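Local coordinates for nuclear RNA export factor 2 (Drosophila melanogaster, PDB 6MRK), which forms a complex with Piwi and Nxt1 in the ovary that silences transposons cotranscriptionally, and may also take part in mRNA export from the nucleus, at residues 18-21 with 22-26; 95-98 with 99-103; 106-109 with 110-113. All coordinates share one frame; numbering follows the deposited sequence.

Interaction 1: residues 18-21 with 22-26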
loop_
_atom_site.group_PDB
_atom_site.type_symbol
_atom_site.label_atom_id
_atom_site.label_comp_id
_atom_site.label_asym_id
_atom_site.label_seq_id
_atom_site.Cartn_x
_atom_site.Cartn_y
_atom_site.Cartn_z
ATOM N N PHE A 18 -8.928 -8.598 11.417
ATOM C CA PHE A 18 -9.282 -7.466 10.526
ATOM C C PHE A 18 -9.135 -7.888 9.062
ATOM O O PHE A 18 -10.114 -7.796 8.321
ATOM C CB PHE A 18 -8.432 -6.230 10.823
ATOM C CG PHE A 18 -8.440 -5.230 9.697
ATOM C CD1 PHE A 18 -9.637 -4.676 9.277
ATOM C CD2 PHE A 18 -7.272 -4.883 9.030
ATOM C CE1 PHE A 18 -9.670 -3.766 8.236
ATOM C CE2 PHE A 18 -7.302 -3.979 7.981
ATOM C CZ PHE A 18 -8.502 -3.426 7.586
ATOM N N LEU A 19 -7.932 -8.287 8.656
ATOM C CA LEU A 19 -7.536 -8.442 7.233
ATOM C C LEU A 19 -8.396 -9.539 6.609
ATOM O O LEU A 19 -9.057 -9.293 5.592
ATOM C CB LEU A 19 -6.043 -8.781 7.167
ATOM C CG LEU A 19 -5.337 -8.534 5.837
ATOM C CD1 LEU A 19 -5.633 -7.147 5.293
ATOM C CD2 LEU A 19 -3.840 -8.727 6.008
ATOM N N GLU A 20 -8.450 -10.687 7.266
ATOM C CA GLU A 20 -9.129 -11.893 6.738
ATOM C C GLU A 20 -10.652 -11.779 6.896
ATOM O O GLU A 20 -11.330 -12.537 6.214
ATOM C CB GLU A 20 -8.542 -13.155 7.378
ATOM C CG GLU A 20 -7.079 -13.377 7.006
ATOM C CD GLU A 20 -6.352 -14.521 7.700
ATOM O OE1 GLU A 20 -5.096 -14.514 7.674
ATOM O OE2 GLU A 20 -7.033 -15.411 8.263
ATOM N N ASN A 21 -11.193 -10.871 7.701
ATOM C CA ASN A 21 -12.663 -10.630 7.714
ATOM C C ASN A 21 -13.008 -9.586 6.646
ATOM O O ASN A 21 -13.920 -9.830 5.834
ATOM C CB ASN A 21 -13.187 -10.214 9.093
ATOM C CG ASN A 21 -13.338 -11.389 10.039
ATOM O OD1 ASN A 21 -13.638 -12.503 9.620
ATOM N ND2 ASN A 21 -13.113 -11.165 11.318
ATOM N N TYR A 22 -12.301 -8.459 6.654
ATOM C CA TYR A 22 -12.427 -7.368 5.655
ATOM C C TYR A 22 -12.308 -7.902 4.218
ATOM O O TYR A 22 -13.123 -7.530 3.387
ATOM C CB TYR A 22 -11.338 -6.311 5.851
ATOM C CG TYR A 22 -11.435 -5.253 4.794
ATOM C CD1 TYR A 22 -10.957 -5.495 3.518
ATOM C CD2 TYR A 22 -12.132 -4.084 5.028
ATOM C CE1 TYR A 22 -11.113 -4.567 2.502
ATOM C CE2 TYR A 22 -12.296 -3.140 4.026
ATOM C CZ TYR A 22 -11.784 -3.379 2.754
ATOM O OH TYR A 22 -11.912 -2.461 1.742
ATOM N N LEU A 23 -11.273 -8.690 3.914
ATOM C CA LEU A 23 -11.063 -9.295 2.571
ATOM C C LEU A 23 -12.252 -10.190 2.223
ATOM O O LEU A 23 -12.791 -10.048 1.121
ATOM C CB LEU A 23 -9.752 -10.088 2.560
ATOM C CG LEU A 23 -8.545 -9.367 1.965
ATOM C CD1 LEU A 23 -8.614 -7.874 2.167
ATOM C CD2 LEU A 23 -7.254 -9.889 2.551
ATOM N N ARG A 24 -12.661 -11.085 3.124
ATOM C CA ARG A 24 -13.797 -11.994 2.846
ATOM C C ARG A 24 -15.049 -11.175 2.535
ATOM O O ARG A 24 -15.826 -11.624 1.700
ATOM C CB ARG A 24 -14.040 -12.955 4.005
ATOM C CG ARG A 24 -13.263 -14.257 3.875
ATOM C CD ARG A 24 -13.204 -15.001 5.201
ATOM N NE ARG A 24 -12.258 -16.122 5.250
ATOM C CZ ARG A 24 -11.266 -16.270 6.138
ATOM N NH1 ARG A 24 -11.043 -15.364 7.076
ATOM N NH2 ARG A 24 -10.495 -17.345 6.086
ATOM N N GLU A 25 -15.241 -10.025 3.172
ATOM C CA GLU A 25 -16.490 -9.237 3.030
ATOM C C GLU A 25 -16.433 -8.317 1.809
ATOM O O GLU A 25 -17.507 -7.850 1.399
ATOM C CB GLU A 25 -16.728 -8.416 4.287
ATOM C CG GLU A 25 -18.119 -7.825 4.357
ATOM C CD GLU A 25 -18.533 -7.475 5.781
ATOM O OE1 GLU A 25 -17.712 -7.692 6.719
ATOM O OE2 GLU A 25 -19.668 -6.986 5.958
ATOM N N PHE A 26 -15.241 -8.025 1.278
ATOM C CA PHE A 26 -15.066 -7.261 0.018
ATOM C C PHE A 26 -15.460 -8.179 -1.136
ATOM O O PHE A 26 -16.051 -7.693 -2.102
ATOM C CB PHE A 26 -13.632 -6.747 -0.137
ATOM C CG PHE A 26 -13.404 -5.962 -1.401
ATOM C CD1 PHE A 26 -13.741 -4.620 -1.464
ATOM C CD2 PHE A 26 -12.886 -6.565 -2.541
ATOM C CE1 PHE A 26 -13.563 -3.893 -2.632
ATOM C CE2 PHE A 26 -12.693 -5.833 -3.707
ATOM C CZ PHE A 26 -13.038 -4.499 -3.750
#

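Interaction 2: residues 95-98 with 99-103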
loop_
_atom_site.group_PDB
_atom_site.type_symbol
_atom_site.label_atom_id
_atom_site.label_comp_id
_atom_site.label_asym_id
_atom_site.label_seq_id
_atom_site.Cartn_x
_atom_site.Cartn_y
_atom_site.Cartn_z
ATOM N N ILE A 95 -15.798 6.769 -1.066
ATOM C CA ILE A 95 -14.952 5.546 -1.133
ATOM C C ILE A 95 -15.841 4.345 -1.471
ATOM O O ILE A 95 -15.554 3.626 -2.458
ATOM C CB ILE A 95 -14.182 5.365 0.182
ATOM C CG1 ILE A 95 -13.099 6.439 0.308
ATOM C CG2 ILE A 95 -13.610 3.959 0.296
ATOM C CD1 ILE A 95 -12.506 6.552 1.686
ATOM N N VAL A 96 -16.899 4.136 -0.696
ATOM C CA VAL A 96 -17.748 2.924 -0.835
ATOM C C VAL A 96 -18.367 2.960 -2.231
ATOM O O VAL A 96 -18.481 1.896 -2.867
ATOM C CB VAL A 96 -18.785 2.829 0.298
ATOM C CG1 VAL A 96 -19.543 1.517 0.266
ATOM C CG2 VAL A 96 -18.118 2.969 1.648
ATOM N N GLU A 97 -18.688 4.158 -2.706
ATOM C CA GLU A 97 -19.232 4.422 -4.069
ATOM C C GLU A 97 -18.282 3.858 -5.137
ATOM O O GLU A 97 -18.791 3.270 -6.083
ATOM C CB GLU A 97 -19.512 5.924 -4.215
ATOM C CG GLU A 97 -19.535 6.453 -5.642
ATOM C CD GLU A 97 -20.036 7.886 -5.810
ATOM O OE1 GLU A 97 -20.472 8.489 -4.806
ATOM O OE2 GLU A 97 -20.025 8.384 -6.962
ATOM N N ILE A 98 -16.962 4.028 -5.010
ATOM C CA ILE A 98 -15.979 3.505 -6.010
ATOM C C ILE A 98 -15.893 1.992 -5.835
ATOM O O ILE A 98 -15.874 1.280 -6.851
ATOM C CB ILE A 98 -14.585 4.172 -5.881
ATOM C CG1 ILE A 98 -14.620 5.646 -6.287
ATOM C CG2 ILE A 98 -13.539 3.407 -6.690
ATOM C CD1 ILE A 98 -15.277 5.896 -7.637
ATOM N N LEU A 99 -15.837 1.545 -4.585
ATOM C CA LEU A 99 -15.607 0.134 -4.204
ATOM C C LEU A 99 -16.731 -0.751 -4.745
ATOM O O LEU A 99 -16.476 -1.944 -4.975
ATOM C CB LEU A 99 -15.534 0.052 -2.677
ATOM C CG LEU A 99 -14.142 -0.113 -2.060
ATOM C CD1 LEU A 99 -13.109 0.795 -2.693
ATOM C CD2 LEU A 99 -14.204 0.135 -0.572
ATOM N N LEU A 100 -17.933 -0.202 -4.914
ATOM C CA LEU A 100 -19.114 -0.974 -5.372
ATOM C C LEU A 100 -19.104 -1.149 -6.890
ATOM O O LEU A 100 -19.943 -1.917 -7.396
ATOM C CB LEU A 100 -20.379 -0.248 -4.913
ATOM C CG LEU A 100 -20.690 -0.385 -3.426
ATOM C CD1 LEU A 100 -22.039 0.214 -3.110
ATOM C CD2 LEU A 100 -20.676 -1.841 -3.004
ATOM N N GLN A 101 -18.212 -0.447 -7.584
ATOM C CA GLN A 101 -18.094 -0.490 -9.060
ATOM C C GLN A 101 -17.023 -1.486 -9.477
ATOM O O GLN A 101 -16.914 -1.750 -10.693
ATOM C CB GLN A 101 -17.692 0.872 -9.599
ATOM C CG GLN A 101 -18.570 1.980 -9.062
ATOM C CD GLN A 101 -18.335 3.258 -9.815
ATOM O OE1 GLN A 101 -18.031 4.290 -9.231
ATOM N NE2 GLN A 101 -18.429 3.190 -11.129
ATOM N N LEU A 102 -16.223 -1.964 -8.528
ATOM C CA LEU A 102 -15.111 -2.883 -8.844
ATOM C C LEU A 102 -15.710 -4.265 -9.050
ATOM O O LEU A 102 -16.831 -4.553 -8.634
ATOM C CB LEU A 102 -14.077 -2.843 -7.721
ATOM C CG LEU A 102 -13.445 -1.475 -7.480
ATOM C CD1 LEU A 102 -12.475 -1.545 -6.315
ATOM C CD2 LEU A 102 -12.739 -0.968 -8.728
ATOM N N PRO A 103 -15.022 -5.138 -9.800
ATOM C CA PRO A 103 -15.531 -6.484 -10.024
ATOM C C PRO A 103 -15.583 -7.325 -8.750
ATOM O O PRO A 103 -14.965 -7.006 -7.775
ATOM C CB PRO A 103 -14.534 -7.106 -11.012
ATOM C CG PRO A 103 -13.293 -6.247 -10.888
ATOM C CD PRO A 103 -13.781 -4.856 -10.540
#

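Interaction 3: residues 106-109 with 110-113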
loop_
_atom_site.group_PDB
_atom_site.type_symbol
_atom_site.label_atom_id
_atom_site.label_comp_id
_atom_site.label_asym_id
_atom_site.label_seq_id
_atom_site.Cartn_x
_atom_site.Cartn_y
_atom_site.Cartn_z
ATOM N N THR A 106 -12.447 -13.362 -5.536
ATOM C CA THR A 106 -12.179 -14.405 -4.518
ATOM C C THR A 106 -10.671 -14.325 -4.246
ATOM O O THR A 106 -9.899 -14.570 -5.178
ATOM C CB THR A 106 -12.614 -15.785 -5.037
ATOM O OG1 THR A 106 -14.039 -15.788 -5.151
ATOM C CG2 THR A 106 -12.212 -16.940 -4.156
ATOM N N HIS A 107 -10.256 -13.943 -3.041
ATOM C CA HIS A 107 -8.825 -13.923 -2.652
ATOM C C HIS A 107 -8.346 -15.358 -2.416
ATOM O O HIS A 107 -9.110 -16.155 -1.857
ATOM C CB HIS A 107 -8.611 -13.054 -1.407
ATOM C CG HIS A 107 -9.133 -11.668 -1.524
ATOM N ND1 HIS A 107 -10.477 -11.391 -1.432
ATOM C CD2 HIS A 107 -8.497 -10.486 -1.675
ATOM C CE1 HIS A 107 -10.659 -10.091 -1.544
ATOM N NE2 HIS A 107 -9.454 -9.503 -1.689
ATOM N N ASP A 108 -7.100 -15.653 -2.775
ATOM C CA ASP A 108 -6.424 -16.931 -2.428
ATOM C C ASP A 108 -5.706 -16.724 -1.087
ATOM O O ASP A 108 -4.566 -16.261 -1.082
ATOM C CB ASP A 108 -5.520 -17.386 -3.578
ATOM C CG ASP A 108 -4.652 -18.603 -3.275
ATOM O OD1 ASP A 108 -4.733 -19.130 -2.151
ATOM O OD2 ASP A 108 -3.873 -19.001 -4.161
ATOM N N PHE A 109 -6.342 -17.065 0.026
ATOM C CA PHE A 109 -5.847 -16.713 1.381
ATOM C C PHE A 109 -4.524 -17.397 1.683
ATOM O O PHE A 109 -3.762 -16.865 2.483
ATOM C CB PHE A 109 -6.887 -17.054 2.445
ATOM C CG PHE A 109 -7.949 -15.990 2.517
ATOM C CD1 PHE A 109 -9.068 -16.036 1.701
ATOM C CD2 PHE A 109 -7.760 -14.886 3.324
ATOM C CE1 PHE A 109 -10.001 -15.015 1.737
ATOM C CE2 PHE A 109 -8.699 -13.869 3.358
ATOM C CZ PHE A 109 -9.808 -13.929 2.559
ATOM N N HIS A 110 -4.271 -18.543 1.063
ATOM C CA HIS A 110 -2.985 -19.283 1.181
ATOM C C HIS A 110 -1.830 -18.456 0.600
ATOM O O HIS A 110 -0.675 -18.737 0.943
ATOM C CB HIS A 110 -3.071 -20.630 0.457
ATOM C CG HIS A 110 -3.796 -21.690 1.216
ATOM N ND1 HIS A 110 -3.684 -23.035 0.890
ATOM C CD2 HIS A 110 -4.639 -21.620 2.273
ATOM C CE1 HIS A 110 -4.425 -23.746 1.715
ATOM N NE2 HIS A 110 -5.027 -22.900 2.572
ATOM N N SER A 111 -2.122 -17.498 -0.279
ATOM C CA SER A 111 -1.096 -16.806 -1.099
ATOM C C SER A 111 -0.625 -15.540 -0.388
ATOM O O SER A 111 0.330 -14.918 -0.882
ATOM C CB SER A 111 -1.624 -16.505 -2.477
ATOM O OG SER A 111 -2.437 -15.341 -2.487
ATOM N N LEU A 112 -1.255 -15.199 0.737
ATOM C CA LEU A 112 -1.174 -13.835 1.297
ATOM C C LEU A 112 0.105 -13.670 2.098
ATOM O O LEU A 112 0.325 -14.472 3.009
ATOM C CB LEU A 112 -2.370 -13.571 2.212
ATOM C CG LEU A 112 -3.733 -13.492 1.533
ATOM C CD1 LEU A 112 -4.774 -13.125 2.572
ATOM C CD2 LEU A 112 -3.743 -12.497 0.370
ATOM N N GLN A 113 0.840 -12.595 1.818
ATOM C CA GLN A 113 2.021 -12.183 2.606
ATOM C C GLN A 113 1.702 -10.859 3.287
ATOM O O GLN A 113 1.232 -9.939 2.604
ATOM C CB GLN A 113 3.253 -12.144 1.714
ATOM C CG GLN A 113 3.723 -13.547 1.373
ATOM C CD GLN A 113 4.888 -13.579 0.419
ATOM O OE1 GLN A 113 6.006 -13.939 0.788
ATOM N NE2 GLN A 113 4.617 -13.208 -0.823
#

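Interaction 1: residues 18-21 with 22-26
Tyr22 lays its side chain beside that of Phe18, one helical turn back: both point the same way, and CE1 of Phe18 lies 3.9 Å from CB of Tyr22. The ring planes stand 52° apart, an oblique pairing. With CG anti to the backbone N in both residues (chi1 162° in Phe18, 177° in Tyr22), the two rings leave the same side of the helix, where each meets Phe160 edge-to-face. Tyr22 OH is bonded to Tyr39 OH. Leu23 repeats the pattern on Leu19, its CD2 4.0 Å from Leu19 CG, while its backbone N gives a nearly straight bond of 2.8 Å to Leu19 O. Arg24 runs extended from CG to NE alongside the Glu20 side chain, and its NH1 gives a weak, bent bond of 3.0 Å to Glu20 O. Glu20 OE2 remains 4.2 Å from Arg24 NH1, beyond a salt bridge, so any attraction between the charges is probably modest. Glu25 N bonds Asn21 O at 3.0 Å, and the helix runs on. The helix is thus amphipathic: aromatic and leucine side chains pack against the sheet of this NTF2-like domain, while across the contact Arg24 has just a weak bond to a carbonyl and a distant opposite charge.

Interaction 2: residues 95-98 with 99-103
The side-chain torsions of Ile95 set up its contact with Leu99: chi1 of -70° turns CG2 anti to the backbone N, and this branch meets Leu99 CD2 at 4.0 Å. The two side chains lie alongside each other, pointing the same way. In Leu100, chi1 of -75° swings CG back over the preceding turn, to within 3.2 Å of Val96 O; the apolar touch with Val96 itself is looser, CG1 to Leu100 CG being 4.3 Å. Gln101 folds its CG back in the same manner, 3.3 Å from Glu97 O, so that the aliphatic part of the chain lies over the carbonyls of Glu97 and Ile98.

The backbone bonds record how the helix runs out. Leu99 N bonds Ile95 O at 3.0 Å, a regular helical bond. Leu100 N to Val96 O is equally long but more bent, at 132°. Gln101 N then binds Ile98 O, three residues back instead of four, approaching from above the carbonyl plane, and the chain tightens before Leu102 leaves it in an extended conformation. Leu102 CG still rests 3.7 Å from Ile98 O. Beyond the pair of segments, Arg32 takes the carbonyl oxygens of Leu99, Leu102 and Pro103, gripping the exit from the helix. Leu99 and Leu102 both pack on Phe26 of helix 12-27, while Leu100 and Gln101 are exposed. The arrangement is a helix C-terminus whose last turn tightens from i to i-4 to i to i-3 bonding before the chain runs out into a connecting loop, here the link from helix 92-99 to strand 104-119 in the NTF2-like alpha+beta fold.

Interaction 3: residues 106-109 with 110-113
The Phe109 ring has Leu112 beside it: Leu112 CD1 comes to 3.5 Å from Phe109 CD2 at an oblique angle, the two side chains lying alongside and pointing the same way. The imidazole of His110 has the carbonyl carbon of Phe109 near its plane at the edge, and Asp108 OD1 stands obliquely to it. The carboxylate of Asp108 and this ring are turned 44° apart, and OD1 receives a weak bond from His110 N at 3.3 Å.

Asp108 O is the hub of the turn. It accepts Ser111 N at 2.9 Å from above the carbonyl plane and Ser111 OG at 2.7 Å within that plane; chi1 of 81° puts the hydroxyl between the backbone N and carbonyl carbon of Ser111, where it can reach back. A weak, long bond from Leu112 N to Phe109 O follows. Residues 108-111 form a beta turn, its first carbonyl held by two donors of Ser111, which interrupts strand 104-119. Ser111 OG, which gives its proton to Asp108 O, also accepts from Leu131 N of strand 123-135, the hairpin partner; Leu112 packs on Val128 of the same strand. Phe109 reaches across to helix 12-27, meeting Leu23 and forming a cation-pi contact with Arg24.

In the fold
All three contacts lie in the NTF2-like domain and are local. Interaction 2 is buried, interaction 1 is buried on one side of its helix, and interaction 3 lies at the surface. Helix 12-27, which holds interaction 1, touches both of the others: Tyr22 OH packs near Leu99 CD2 of interaction 2, and Leu23 O near His107 CE1 of interaction 3. Interactions 2 and 3, about 21 Å apart between centres, are joined through the sequence, helix 92-99 leading into strand 104-119. Chemistry follows place: regular helical bonds with aromatic packing in 18-26, a tightening helix end among leucines in 95-103, and a beta turn with a serine hydroxyl bonded to its first carbonyl in 106-113.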